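Local atomic coordinates of lectin (Polyandrocarpa misakiensis, PDB entry 1BYF), a protein that binds galactose through calcium as a homodimeric C-type lectin and takes part in the defence of a tunicate against microorganisms. Residues S36-V39 / K40-A44. Sequence-based numbering, arbitrary orientation.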
# COMPACT_ATOMS: atom_id res chain seq x y z
N SER A 36 14.13 3.12 -5.71
CA SER A 36 14.40 1.71 -5.92
C SER A 36 13.68 0.76 -4.98
O SER A 36 13.18 -0.27 -5.45
CB SER A 36 15.91 1.43 -5.88
OG SER A 36 16.42 1.76 -4.60
N THR A 37 13.63 1.04 -3.69
CA THR A 37 12.94 0.14 -2.77
C THR A 37 11.43 0.26 -2.92
O THR A 37 10.74 -0.75 -3.07
CB THR A 37 13.34 0.38 -1.30
OG1 THR A 37 14.69 -0.04 -1.11
CG2 THR A 37 12.46 -0.43 -0.35
N MET A 38 10.92 1.48 -2.82
CA MET A 38 9.49 1.70 -2.88
C MET A 38 8.81 1.28 -4.16
O MET A 38 7.69 0.75 -4.09
CB MET A 38 9.13 3.17 -2.56
CG MET A 38 9.02 3.37 -1.05
SD MET A 38 7.49 2.88 -0.27
CE MET A 38 6.68 1.76 -1.37
N VAL A 39 9.44 1.52 -5.31
CA VAL A 39 8.80 1.14 -6.58
C VAL A 39 8.62 -0.37 -6.64
O VAL A 39 7.60 -0.89 -7.11
CB VAL A 39 9.56 1.71 -7.78
CG1 VAL A 39 10.90 1.03 -8.01
CG2 VAL A 39 8.71 1.61 -9.05
N LYS A 40 9.61 -1.09 -6.10
CA LYS A 40 9.48 -2.54 -6.10
C LYS A 40 8.40 -2.98 -5.12
O LYS A 40 7.68 -3.92 -5.47
CB LYS A 40 10.79 -3.28 -5.85
CG LYS A 40 11.91 -2.94 -6.80
CD LYS A 40 11.58 -2.87 -8.28
CE LYS A 40 11.46 -4.22 -8.95
NZ LYS A 40 10.08 -4.49 -9.45
N ALA A 41 8.28 -2.31 -3.98
CA ALA A 41 7.22 -2.69 -3.04
C ALA A 41 5.86 -2.39 -3.67
O ALA A 41 4.92 -3.19 -3.60
CB ALA A 41 7.33 -1.93 -1.72
N ILE A 42 5.76 -1.21 -4.26
CA ILE A 42 4.54 -0.76 -4.93
C ILE A 42 4.18 -1.75 -6.03
O ILE A 42 3.03 -2.20 -6.10
CB ILE A 42 4.67 0.67 -5.47
CG1 ILE A 42 4.61 1.70 -4.33
CG2 ILE A 42 3.59 1.00 -6.49
CD1 ILE A 42 5.08 3.09 -4.72
N LEU A 43 5.14 -2.11 -6.88
CA LEU A 43 4.88 -3.04 -7.97
C LEU A 43 4.60 -4.44 -7.47
O LEU A 43 3.87 -5.17 -8.14
CB LEU A 43 5.99 -3.02 -9.02
CG LEU A 43 6.05 -1.78 -9.92
CD1 LEU A 43 7.24 -1.86 -10.86
CD2 LEU A 43 4.76 -1.61 -10.71
N ALA A 44 5.12 -4.83 -6.31
CA ALA A 44 4.83 -6.16 -5.77
C ALA A 44 3.35 -6.24 -5.40
O ALA A 44 2.70 -7.27 -5.58
CB ALA A 44 5.70 -6.48 -4.57
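The flat groups that meet between S36-V39 and K40-A44 are all backbone peptides, and three successive carbonyls each receive an N-H from one turn further on. T37 O takes A41 N at 3.1 Å in the carbonyl plane. For the next two the donor is tilted from that plane, by 20° for I42 N on M38 O and by 27° for L43 N on V39 O, the latter bond being 2.8 Å long. The latter two oxygens also have side-chain carbon against them: CB, CG1 and CD1 of I42 close on M38 O, and CB and CG of L43 lie against V39 O. Such i to i+4 bonds define the alpha helix, whose turn of about 100° per residue brings residues three or four apart, M38 with A41 and I42 and V39 with L43, onto a common flank. On one flank the M38 chain bends at both chi2 and chi3, lies roughly perpendicular to the I42 side chain and sets CE 3.6 Å from I42 CG1. The same methyl also rests 3.8 Å from A41 CB.

In the C-type lectin fold, helix 36-49 packs on strand 3-8, where M38 and I42 reach I5, while M38 and A41 also pack on F45 of the second subunit, so this flank contributes to the homodimer. A bound zinc ion is about 5 Å from the side chain of M38.

V39 and L43 extend alongside each other in one direction, with V39 CG2 4.2 Å from L43 CD1. With chi1 at 70°, V39 CG1 sits between its own backbone N and carbonyl carbon. K40 CG lies 3.3 Å from S36 O, and the bends of the lysine chain carry CD on to V39 CG1, at 4.0 Å; K40 also packs on V48 of the second subunit.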